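Nitrate/nitrite binding protein NrtA (Synechocystis sp., PDB 2G29) binds nitrate as the substrate-binding protein of the NrtABCD ABC transporter, which takes up nitrate and probably also nitrite. Local coordinates at residues N28-I40 / F242-A255. Sequence-based numbering, arbitrary orientation.
Sequences NAPEVTTAKLGFI and FGMRADWVDQNPKA
E31 lays its carboxylate over the first turn of helix 253-271 and takes a backbone N-H with each oxygen: OE2 accepts from K254 N (2.8 Å, 163°) through its syn lone pair, while OE1 is met on the syn side by A255 N. The chain bends at chi2 (85°), which curls the acid back onto amides that have no carbonyl of their own helix to pair with; its negative charge probably also suits the positive end of the helix dipole. A glutamine here, neutral and with a single acceptor oxygen, would probably leave one of the two amides without a partner. P253, which has no N-H to offer, places CD against OE2. P30 CB rests on A255 CB at 3.7 Å, where a small methyl lets the two backbones come close.

The contact lies in the lobe of this periplasmic binding protein whose mixed sheet holds strands 36-39 and 240-245, separated by strand 91-95. Toward that sheet the packing is buried and apolar: L37 CD2 reaches both the edge of the F242 ring and M244 CE, and A35 CB meets W248 CZ2 at 3.9 Å. M244 CE and N252 ND2 sit over opposite faces of the indole, each offset toward its rim, while a water joins W248 NE1 to T34 O.

The N-terminal end is looser. K254 suits it because its long aliphatic stem can run extended past A29 O, and a second water bridges N28 O and K254 O on the solvent side.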
loop_
_atom_site.group_PDB
_atom_site.type_symbol
_atom_site.label_atom_id
_atom_site.label_comp_id
_atom_site.label_asym_id
_atom_site.label_seq_id
_atom_site.Cartn_x
_atom_site.Cartn_y
_atom_site.Cartn_z
ATOM N N ASN A 28 4.572 -16.603 25.328
ATOM C CA ASN A 28 4.341 -16.085 26.707
ATOM C C ASN A 28 4.082 -14.568 26.665
ATOM O O ASN A 28 3.663 -14.006 25.631
ATOM C CB ASN A 28 5.560 -16.408 27.614
ATOM C CG ASN A 28 5.311 -17.588 28.586
ATOM O OD1 ASN A 28 4.470 -17.508 29.492
ATOM N ND2 ASN A 28 6.060 -18.680 28.404
ATOM N N ALA A 29 4.353 -13.908 27.783
ATOM C CA ALA A 29 4.124 -12.471 27.911
ATOM C C ALA A 29 5.096 -11.620 27.127
ATOM O O ALA A 29 6.286 -11.933 27.025
ATOM C CB ALA A 29 4.161 -12.060 29.395
ATOM N N PRO A 30 4.590 -10.530 26.533
ATOM C CA PRO A 30 5.497 -9.670 25.771
ATOM C C PRO A 30 6.630 -9.150 26.642
ATOM O O PRO A 30 6.430 -8.876 27.834
ATOM C CB PRO A 30 4.582 -8.543 25.284
ATOM C CG PRO A 30 3.467 -8.517 26.260
ATOM C CD PRO A 30 3.219 -10.003 26.512
ATOM N N GLU A 31 7.815 -9.011 26.049
ATOM C CA GLU A 31 9.004 -8.517 26.739
ATOM C C GLU A 31 8.844 -7.020 27.055
ATOM O O GLU A 31 9.416 -6.501 28.017
ATOM C CB GLU A 31 10.252 -8.735 25.868
ATOM C CG GLU A 31 10.548 -10.192 25.463
ATOM C CD GLU A 31 9.787 -10.622 24.201
ATOM O OE1 GLU A 31 8.926 -9.842 23.724
ATOM O OE2 GLU A 31 10.048 -11.741 23.696
ATOM N N VAL A 32 8.071 -6.334 26.221
ATOM C CA VAL A 32 7.800 -4.914 26.389
ATOM C C VAL A 32 6.326 -4.720 26.131
ATOM O O VAL A 32 5.717 -5.499 25.406
ATOM C CB VAL A 32 8.598 -4.052 25.401
ATOM C CG1 VAL A 32 8.178 -2.601 25.527
ATOM C CG2 VAL A 32 10.089 -4.185 25.670
ATOM N N THR A 33 5.752 -3.683 26.741
ATOM C CA THR A 33 4.340 -3.395 26.616
ATOM C C THR A 33 4.038 -2.233 25.688
ATOM O O THR A 33 2.885 -1.834 25.550
ATOM C CB THR A 33 3.710 -3.079 27.989
ATOM O OG1 THR A 33 4.373 -1.952 28.567
ATOM C CG2 THR A 33 3.848 -4.283 28.922
ATOM N N THR A 34 5.081 -1.703 25.060
ATOM C CA THR A 34 4.914 -0.588 24.131
ATOM C C THR A 34 5.694 -0.837 22.844
ATOM O O THR A 34 6.593 -1.662 22.796
ATOM C CB THR A 34 5.438 0.744 24.738
ATOM O OG1 THR A 34 5.032 1.854 23.918
ATOM C CG2 THR A 34 6.948 0.736 24.842
ATOM N N ALA A 35 5.306 -0.103 21.806
ATOM C CA ALA A 35 5.977 -0.145 20.499
ATOM C C ALA A 35 5.511 1.158 19.862
ATOM O O ALA A 35 4.451 1.667 20.210
ATOM C CB ALA A 35 5.505 -1.349 19.665
ATOM N N LYS A 36 6.333 1.730 18.985
ATOM C CA LYS A 36 5.960 2.963 18.289
ATOM C C LYS A 36 5.724 2.559 16.838
ATOM O O LYS A 36 6.665 2.181 16.140
ATOM C CB LYS A 36 7.081 4.018 18.376
ATOM C CG LYS A 36 7.285 4.558 19.818
ATOM C CD LYS A 36 7.741 6.013 19.814
ATOM C CE LYS A 36 9.173 6.193 19.506
ATOM N NZ LYS A 36 9.436 7.638 19.194
ATOM N N LEU A 37 4.459 2.622 16.403
ATOM C CA LEU A 37 4.081 2.221 15.049
ATOM C C LEU A 37 3.616 3.395 14.225
ATOM O O LEU A 37 2.638 4.084 14.567
ATOM C CB LEU A 37 2.984 1.174 15.120
ATOM C CG LEU A 37 3.279 -0.049 15.984
ATOM C CD1 LEU A 37 2.058 -0.962 15.967
ATOM C CD2 LEU A 37 4.523 -0.761 15.457
ATOM N N GLY A 38 4.314 3.638 13.123
ATOM C CA GLY A 38 3.882 4.753 12.297
ATOM C C GLY A 38 2.788 4.400 11.308
ATOM O O GLY A 38 2.593 3.206 10.977
ATOM N N PHE A 39 2.011 5.411 10.907
ATOM C CA PHE A 39 1.028 5.211 9.819
ATOM C C PHE A 39 0.921 6.507 9.029
ATOM O O PHE A 39 1.250 7.582 9.551
ATOM C CB PHE A 39 -0.374 4.829 10.341
ATOM C CG PHE A 39 -1.142 5.970 10.963
ATOM C CD1 PHE A 39 -2.091 6.680 10.219
ATOM C CD2 PHE A 39 -0.903 6.346 12.299
ATOM C CE1 PHE A 39 -2.794 7.737 10.790
ATOM C CE2 PHE A 39 -1.587 7.385 12.872
ATOM C CZ PHE A 39 -2.534 8.091 12.130
ATOM N N ILE A 40 0.481 6.386 7.784
ATOM C CA ILE A 40 0.218 7.535 6.937
ATOM C C ILE A 40 -1.327 7.577 6.869
ATOM O O ILE A 40 -1.998 6.506 6.900
ATOM C CB ILE A 40 0.875 7.351 5.544
ATOM C CG1 ILE A 40 2.410 7.456 5.644
ATOM C CG2 ILE A 40 0.375 8.394 4.578
ATOM C CD1 ILE A 40 3.040 6.598 6.687
ATOM N N PHE A 242 2.614 -4.662 7.147
ATOM C CA PHE A 242 2.885 -4.312 8.534
ATOM C C PHE A 242 4.379 -4.679 8.639
ATOM O O PHE A 242 4.790 -5.854 8.691
ATOM C CB PHE A 242 2.026 -5.150 9.505
ATOM C CG PHE A 242 2.385 -4.972 10.972
ATOM C CD1 PHE A 242 2.908 -3.792 11.456
ATOM C CD2 PHE A 242 2.149 -6.005 11.866
ATOM C CE1 PHE A 242 3.201 -3.620 12.809
ATOM C CE2 PHE A 242 2.442 -5.842 13.228
ATOM C CZ PHE A 242 2.965 -4.659 13.682
ATOM N N GLY A 243 5.208 -3.640 8.607
ATOM C CA GLY A 243 6.642 -3.872 8.679
ATOM C C GLY A 243 7.253 -3.434 9.998
ATOM O O GLY A 243 6.791 -2.465 10.599
ATOM N N MET A 244 8.291 -4.127 10.433
ATOM C CA MET A 244 8.971 -3.747 11.658
ATOM C C MET A 244 10.478 -3.880 11.526
ATOM O O MET A 244 10.979 -4.656 10.706
ATOM C CB MET A 244 8.491 -4.631 12.834
ATOM C CG MET A 244 7.004 -4.465 13.221
ATOM S SD MET A 244 6.674 -4.916 14.956
ATOM C CE MET A 244 7.554 -3.532 15.787
ATOM N N ARG A 245 11.214 -3.103 12.301
ATOM C CA ARG A 245 12.673 -3.240 12.346
ATOM C C ARG A 245 12.975 -4.664 12.827
ATOM O O ARG A 245 12.337 -5.160 13.786
ATOM C CB ARG A 245 13.284 -2.242 13.326
ATOM C CG ARG A 245 13.402 -0.833 12.724
ATOM C CD ARG A 245 14.052 0.176 13.646
ATOM N NE ARG A 245 15.366 -0.256 14.133
ATOM C CZ ARG A 245 16.481 0.438 13.985
ATOM N NH1 ARG A 245 16.481 1.602 13.332
ATOM N NH2 ARG A 245 17.597 -0.014 14.540
ATOM N N ALA A 246 13.923 -5.324 12.169
ATOM C CA ALA A 246 14.274 -6.666 12.557
ATOM C C ALA A 246 14.927 -6.734 13.915
ATOM O O ALA A 246 14.762 -7.732 14.606
ATOM C CB ALA A 246 15.181 -7.311 11.465
ATOM N N ASP A 247 15.666 -5.698 14.300
ATOM C CA ASP A 247 16.309 -5.740 15.615
ATOM C C ASP A 247 15.257 -5.765 16.735
ATOM O O ASP A 247 15.393 -6.517 17.724
ATOM C CB ASP A 247 17.308 -4.568 15.798
ATOM C CG ASP A 247 16.632 -3.243 16.163
ATOM O OD1 ASP A 247 15.681 -2.841 15.487
ATOM O OD2 ASP A 247 17.030 -2.601 17.174
ATOM N N TRP A 248 14.175 -5.017 16.574
ATOM C CA TRP A 248 13.148 -5.002 17.601
ATOM C C TRP A 248 12.420 -6.367 17.641
ATOM O O TRP A 248 12.157 -6.911 18.705
ATOM C CB TRP A 248 12.154 -3.855 17.340
ATOM C CG TRP A 248 11.176 -3.638 18.439
ATOM C CD1 TRP A 248 11.253 -2.700 19.425
ATOM C CD2 TRP A 248 9.932 -4.333 18.644
ATOM N NE1 TRP A 248 10.142 -2.756 20.223
ATOM C CE2 TRP A 248 9.307 -3.741 19.772
ATOM C CE3 TRP A 248 9.284 -5.388 17.989
ATOM C CZ2 TRP A 248 8.065 -4.166 20.256
ATOM C CZ3 TRP A 248 8.048 -5.823 18.469
ATOM C CH2 TRP A 248 7.442 -5.202 19.596
ATOM N N VAL A 249 12.097 -6.943 16.486
ATOM C CA VAL A 249 11.439 -8.237 16.452
ATOM C C VAL A 249 12.317 -9.356 17.010
ATOM O O VAL A 249 11.822 -10.243 17.742
ATOM C CB VAL A 249 10.976 -8.595 14.998
ATOM C CG1 VAL A 249 10.431 -10.034 14.945
ATOM C CG2 VAL A 249 9.904 -7.591 14.569
ATOM N N ASP A 250 13.605 -9.325 16.678
ATOM C CA ASP A 250 14.531 -10.384 17.132
ATOM C C ASP A 250 14.741 -10.271 18.642
ATOM O O ASP A 250 14.959 -11.281 19.308
ATOM C CB ASP A 250 15.900 -10.262 16.452
ATOM C CG ASP A 250 15.887 -10.632 14.959
ATOM O OD1 ASP A 250 14.883 -11.165 14.446
ATOM O OD2 ASP A 250 16.928 -10.388 14.304
ATOM N N GLN A 251 14.698 -9.051 19.171
ATOM C CA GLN A 251 14.882 -8.863 20.617
ATOM C C GLN A 251 13.629 -9.123 21.423
ATOM O O GLN A 251 13.710 -9.598 22.569
ATOM C CB GLN A 251 15.330 -7.434 20.901
ATOM C CG GLN A 251 16.809 -7.229 20.747
ATOM C CD GLN A 251 17.206 -5.780 20.903
ATOM O OE1 GLN A 251 16.808 -5.119 21.865
ATOM N NE2 GLN A 251 18.006 -5.274 19.966
ATOM N N ASN A 252 12.490 -8.811 20.823
ATOM C CA ASN A 252 11.177 -8.938 21.458
ATOM C C ASN A 252 10.226 -9.856 20.683
ATOM O O ASN A 252 9.149 -9.428 20.253
ATOM C CB ASN A 252 10.553 -7.543 21.572
ATOM C CG ASN A 252 11.455 -6.566 22.279
ATOM O OD1 ASN A 252 11.739 -6.716 23.473
ATOM N ND2 ASN A 252 11.925 -5.564 21.555
ATOM N N PRO A 253 10.586 -11.143 20.521
ATOM C CA PRO A 253 9.714 -12.055 19.775
ATOM C C PRO A 253 8.314 -12.275 20.320
ATOM O O PRO A 253 7.365 -12.437 19.559
ATOM C CB PRO A 253 10.548 -13.335 19.665
ATOM C CG PRO A 253 11.404 -13.296 20.909
ATOM C CD PRO A 253 11.764 -11.837 21.078
ATOM N N LYS A 254 8.174 -12.253 21.640
ATOM C CA LYS A 254 6.859 -12.442 22.206
ATOM C C LYS A 254 5.973 -11.211 21.988
ATOM O O LYS A 254 4.773 -11.341 21.722
ATOM C CB LYS A 254 6.974 -12.779 23.696
ATOM C CG LYS A 254 7.705 -14.096 23.974
ATOM C CD LYS A 254 8.153 -14.177 25.428
ATOM C CE LYS A 254 9.017 -15.415 25.676
ATOM N NZ LYS A 254 9.639 -15.357 27.047
ATOM N N ALA A 255 6.556 -10.016 22.103
ATOM C CA ALA A 255 5.797 -8.782 21.874
ATOM C C ALA A 255 5.456 -8.689 20.383
ATOM O O ALA A 255 4.368 -8.248 20.025
ATOM C CB ALA A 255 6.608 -7.555 22.298
HETATM O O HOH W 1 3.616 -13.608 22.953
HETATM O O HOH W 2 9.320 -1.194 22.550
#